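PDB 1O8V: fatty acid-binding protein homolog 1 from Echinococcus granulosus, which binds long-chain fatty acids inside a beta-barrel and has been implicated in the acquisition, storage and transport of lipids by this parasitic tapeworm. Local coordinates for residues T30-I42 and K50-T62. Residues are numbered along the deposited sequence; the frame is centred on the assembly and turned at random.
With PLM (palmitic acid), chain B.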
# COMPACT_ATOMS: atom_id res chain seq x y z
N THR A 30 1.58 -6.24 -16.72
CA THR A 30 1.27 -6.05 -15.30
C THR A 30 0.67 -4.68 -15.07
O THR A 30 -0.26 -4.54 -14.27
CB THR A 30 2.51 -6.27 -14.43
OG1 THR A 30 2.99 -7.61 -14.61
CG2 THR A 30 2.18 -6.18 -12.96
N ARG A 31 1.18 -3.67 -15.79
CA ARG A 31 0.66 -2.33 -15.66
C ARG A 31 -0.79 -2.25 -16.13
O ARG A 31 -1.59 -1.53 -15.52
CB ARG A 31 1.50 -1.30 -16.42
CG ARG A 31 2.91 -1.15 -15.90
CD ARG A 31 3.59 0.16 -16.30
NE ARG A 31 3.36 0.50 -17.70
CZ ARG A 31 4.10 0.09 -18.74
NH1 ARG A 31 5.15 -0.70 -18.57
NH2 ARG A 31 3.77 0.47 -19.96
N LYS A 32 -1.10 -2.94 -17.22
CA LYS A 32 -2.48 -3.05 -17.71
C LYS A 32 -3.39 -3.57 -16.61
O LYS A 32 -4.46 -3.01 -16.38
CB LYS A 32 -2.53 -3.98 -18.93
CG LYS A 32 -3.84 -4.04 -19.65
CD LYS A 32 -3.77 -5.02 -20.82
CE LYS A 32 -5.15 -5.42 -21.29
NZ LYS A 32 -5.10 -6.33 -22.47
N MET A 33 -2.97 -4.63 -15.95
CA MET A 33 -3.72 -5.19 -14.82
C MET A 33 -3.80 -4.18 -13.68
O MET A 33 -4.87 -3.94 -13.13
CB MET A 33 -3.05 -6.46 -14.32
CG MET A 33 -3.74 -7.08 -13.10
SD MET A 33 -5.24 -8.03 -13.43
CE MET A 33 -5.25 -8.18 -15.26
N GLY A 34 -2.67 -3.59 -13.31
CA GLY A 34 -2.61 -2.69 -12.18
C GLY A 34 -3.51 -1.48 -12.35
O GLY A 34 -4.01 -0.95 -11.36
N ASN A 35 -3.72 -1.05 -13.59
CA ASN A 35 -4.53 0.12 -13.87
C ASN A 35 -6.04 -0.20 -13.84
O ASN A 35 -6.88 0.71 -13.74
CB ASN A 35 -4.11 0.74 -15.22
CG ASN A 35 -2.78 1.52 -15.14
OD1 ASN A 35 -2.55 2.26 -14.18
ND2 ASN A 35 -1.92 1.39 -16.17
N LEU A 36 -6.36 -1.48 -13.97
CA LEU A 36 -7.75 -1.94 -14.02
C LEU A 36 -8.30 -2.24 -12.62
O LEU A 36 -9.47 -1.95 -12.30
CB LEU A 36 -7.88 -3.21 -14.90
CG LEU A 36 -8.04 -3.10 -16.42
CD1 LEU A 36 -7.90 -4.46 -17.09
CD2 LEU A 36 -9.36 -2.44 -16.80
N VAL A 37 -7.47 -2.82 -11.77
CA VAL A 37 -7.98 -3.44 -10.54
C VAL A 37 -8.30 -2.43 -9.44
O VAL A 37 -7.72 -1.35 -9.33
CB VAL A 37 -7.06 -4.57 -10.03
CG1 VAL A 37 -6.86 -5.64 -11.10
CG2 VAL A 37 -5.74 -4.04 -9.53
N LYS A 38 -9.29 -2.81 -8.63
CA LYS A 38 -9.78 -2.00 -7.52
C LYS A 38 -9.75 -2.90 -6.29
O LYS A 38 -10.75 -3.56 -5.95
CB LYS A 38 -11.19 -1.50 -7.79
CG LYS A 38 -11.35 -0.67 -9.04
CD LYS A 38 -12.81 -0.31 -9.31
CE LYS A 38 -13.01 0.16 -10.73
NZ LYS A 38 -14.27 0.95 -10.87
N PRO A 39 -8.62 -2.95 -5.60
CA PRO A 39 -8.46 -3.91 -4.51
C PRO A 39 -9.20 -3.51 -3.26
O PRO A 39 -9.61 -2.36 -3.07
CB PRO A 39 -6.96 -3.92 -4.24
CG PRO A 39 -6.49 -2.63 -4.68
CD PRO A 39 -7.39 -2.17 -5.80
N ASN A 40 -9.34 -4.50 -2.38
CA ASN A 40 -9.69 -4.28 -1.00
C ASN A 40 -8.39 -4.21 -0.19
O ASN A 40 -7.32 -4.62 -0.64
CB ASN A 40 -10.57 -5.40 -0.46
CG ASN A 40 -11.95 -5.43 -1.11
OD1 ASN A 40 -12.52 -4.40 -1.45
ND2 ASN A 40 -12.50 -6.64 -1.26
N LEU A 41 -8.47 -3.60 0.97
CA LEU A 41 -7.38 -3.62 1.90
C LEU A 41 -7.96 -4.00 3.24
O LEU A 41 -8.90 -3.36 3.71
CB LEU A 41 -6.75 -2.23 2.01
CG LEU A 41 -5.72 -2.04 3.11
CD1 LEU A 41 -4.51 -2.87 2.79
CD2 LEU A 41 -5.32 -0.60 3.24
N ILE A 42 -7.45 -5.07 3.83
CA ILE A 42 -7.90 -5.53 5.14
C ILE A 42 -6.74 -5.40 6.12
O ILE A 42 -5.70 -6.01 5.93
CB ILE A 42 -8.37 -7.00 5.08
CG1 ILE A 42 -9.43 -7.16 3.99
CG2 ILE A 42 -8.94 -7.41 6.43
CD1 ILE A 42 -9.58 -8.56 3.49
N LYS A 50 1.99 -6.90 16.52
CA LYS A 50 2.00 -7.31 15.12
C LYS A 50 0.68 -6.97 14.44
O LYS A 50 -0.38 -6.97 15.07
CB LYS A 50 2.23 -8.81 14.98
CG LYS A 50 3.58 -9.28 15.43
CD LYS A 50 3.77 -10.74 14.99
CE LYS A 50 5.10 -11.30 15.45
NZ LYS A 50 5.40 -12.63 14.84
N TYR A 51 0.77 -6.67 13.15
CA TYR A 51 -0.38 -6.31 12.33
C TYR A 51 -0.25 -7.03 10.99
O TYR A 51 0.84 -7.39 10.59
CB TYR A 51 -0.42 -4.80 12.06
CG TYR A 51 -0.61 -4.01 13.33
CD1 TYR A 51 0.48 -3.58 14.07
CD2 TYR A 51 -1.88 -3.77 13.82
CE1 TYR A 51 0.30 -2.88 15.27
CE2 TYR A 51 -2.07 -3.07 15.02
CZ TYR A 51 -0.99 -2.64 15.72
OH TYR A 51 -1.20 -1.95 16.90
N LYS A 52 -1.37 -7.21 10.31
CA LYS A 52 -1.36 -7.70 8.93
C LYS A 52 -2.10 -6.74 8.02
O LYS A 52 -3.14 -6.20 8.40
CB LYS A 52 -2.01 -9.09 8.85
CG LYS A 52 -2.04 -9.72 7.48
CD LYS A 52 -2.89 -10.99 7.48
CE LYS A 52 -2.21 -12.15 8.19
NZ LYS A 52 -2.82 -13.42 7.72
N MET A 53 -1.57 -6.50 6.82
CA MET A 53 -2.34 -5.90 5.74
C MET A 53 -2.51 -6.92 4.64
O MET A 53 -1.52 -7.51 4.20
CB MET A 53 -1.64 -4.66 5.16
CG MET A 53 -1.68 -3.47 6.07
SD MET A 53 -1.06 -1.93 5.25
CE MET A 53 0.72 -2.26 5.22
N ARG A 54 -3.75 -7.13 4.22
CA ARG A 54 -4.11 -8.05 3.13
C ARG A 54 -4.81 -7.26 2.02
O ARG A 54 -5.66 -6.41 2.29
CB ARG A 54 -5.02 -9.18 3.65
CG ARG A 54 -5.49 -10.18 2.57
CD ARG A 54 -6.28 -11.36 3.14
NE ARG A 54 -5.43 -12.41 3.74
CZ ARG A 54 -5.91 -13.38 4.53
NH1 ARG A 54 -7.21 -13.47 4.78
NH2 ARG A 54 -5.10 -14.28 5.07
N SER A 55 -4.40 -7.49 0.79
CA SER A 55 -4.99 -6.86 -0.38
C SER A 55 -5.54 -7.93 -1.29
O SER A 55 -4.79 -8.82 -1.71
CB SER A 55 -3.94 -6.01 -1.09
OG SER A 55 -4.49 -5.37 -2.23
N GLU A 56 -6.84 -7.86 -1.56
CA GLU A 56 -7.57 -8.83 -2.38
C GLU A 56 -8.00 -8.16 -3.68
O GLU A 56 -8.60 -7.10 -3.65
CB GLU A 56 -8.82 -9.32 -1.63
CG GLU A 56 -8.55 -10.08 -0.34
CD GLU A 56 -9.82 -10.50 0.38
OE1 GLU A 56 -10.83 -9.76 0.31
OE2 GLU A 56 -9.82 -11.58 1.01
N SER A 57 -7.71 -8.80 -4.80
CA SER A 57 -8.19 -8.33 -6.11
C SER A 57 -8.21 -9.47 -7.12
O SER A 57 -7.70 -10.56 -6.85
CB SER A 57 -7.34 -7.17 -6.63
OG SER A 57 -6.10 -7.61 -7.17
N THR A 58 -8.77 -9.20 -8.29
CA THR A 58 -8.77 -10.19 -9.36
C THR A 58 -7.35 -10.60 -9.77
O THR A 58 -7.13 -11.71 -10.24
CB THR A 58 -9.60 -9.68 -10.56
OG1 THR A 58 -9.73 -10.73 -11.53
CG2 THR A 58 -8.88 -8.56 -11.30
N PHE A 59 -6.37 -9.73 -9.54
CA PHE A 59 -4.96 -10.07 -9.82
C PHE A 59 -4.43 -11.21 -8.93
O PHE A 59 -3.94 -12.23 -9.43
CB PHE A 59 -4.11 -8.81 -9.64
CG PHE A 59 -2.68 -8.95 -10.07
CD1 PHE A 59 -2.30 -9.76 -11.14
CD2 PHE A 59 -1.70 -8.21 -9.41
CE1 PHE A 59 -0.95 -9.85 -11.52
CE2 PHE A 59 -0.36 -8.30 -9.80
CZ PHE A 59 0.00 -9.12 -10.85
N LYS A 60 -4.54 -11.03 -7.62
CA LYS A 60 -4.06 -12.03 -6.65
C LYS A 60 -4.39 -11.52 -5.25
O LYS A 60 -4.80 -10.37 -5.07
CB LYS A 60 -2.54 -12.26 -6.75
CG LYS A 60 -1.70 -10.98 -6.87
CD LYS A 60 -0.17 -11.26 -6.83
CE LYS A 60 0.43 -11.45 -8.22
NZ LYS A 60 1.93 -11.31 -8.25
N THR A 61 -4.23 -12.38 -4.25
CA THR A 61 -4.27 -11.92 -2.87
C THR A 61 -2.82 -11.74 -2.47
O THR A 61 -2.01 -12.62 -2.73
CB THR A 61 -4.92 -12.96 -1.96
OG1 THR A 61 -6.32 -13.05 -2.25
CG2 THR A 61 -4.86 -12.53 -0.48
N THR A 62 -2.51 -10.62 -1.83
CA THR A 62 -1.19 -10.39 -1.23
C THR A 62 -1.36 -10.01 0.24
O THR A 62 -2.39 -9.48 0.64
CB THR A 62 -0.44 -9.28 -1.97
OG1 THR A 62 -1.22 -8.07 -1.91
CG2 THR A 62 -0.28 -9.60 -3.46
C1 PLM B . -2.19 1.12 -1.92
O1 PLM B . -3.28 1.37 -2.56
O2 PLM B . -2.32 0.65 -0.69
C2 PLM B . -0.85 1.37 -2.60
C3 PLM B . 0.06 0.15 -2.61
C4 PLM B . 1.27 0.45 -3.49
C5 PLM B . 2.27 -0.70 -3.44
C6 PLM B . 3.58 -0.40 -4.19
C7 PLM B . 3.46 -0.19 -5.70
C8 PLM B . 3.62 -1.50 -6.42
C9 PLM B . 3.36 -1.44 -7.92
CA PLM B . 2.83 -2.77 -8.41
CB PLM B . 1.53 -2.67 -9.17
CC PLM B . 0.93 -4.02 -9.56
CD PLM B . -0.58 -3.98 -9.50
CE PLM B . -1.19 -4.59 -8.25
CF PLM B . -2.70 -4.36 -8.23
CG PLM B . -3.40 -4.94 -7.00
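Ile-42 and Arg-54 face each other as an antiparallel hydrogen-bonded pair, with Ile-42 N reaching Arg-54 O at 2.7 Å and Arg-54 N returning to Ile-42 O at 2.8 Å. Asn-40 N gives a nearly straight bond to Glu-56 O (3.0 Å, 165°), whereas the reverse bond from Glu-56 N to Asn-40 O is weak. On the outer face, CD1 of Ile-42 lies against the carboxylate of Glu-56, 3.6 Å from OE1, while the guanidinium of Arg-54 turns off to a salt bridge with Glu-63. On the inner face, Leu-41 CD1 meets Met-53 CB, and Pro-39 CB lies 3.5 Å from Ser-55 OG.

Beyond the strand, Ser-57 OG accepts from Phe-59 N in an ST turn, and the loop after strand 50-56 packs against helix 28-36 and Val-37. With CG anti to the backbone N (chi1 177°), the Met-33 chain is turned toward the Phe-59 ring, CG lying 3.6 Å from Phe-59 CD1 and the sulfur making an oblique Met-aromatic contact. Val-37 divides its branches: CG1 touches Thr-58 CG2, and CG2 meets palmitic acid CF at 3.3 Å. Gly-34 CA, 3.6 Å from palmitic acid CD, and Phe-59 CD2 also touch the far end of the acyl chain.

The contact thus links helix 28-36 of the helical lid to the hairpin of strands 40-47 and 50-56, between strand 7-15 and strands 61-62 and 66-67 of the barrel wall.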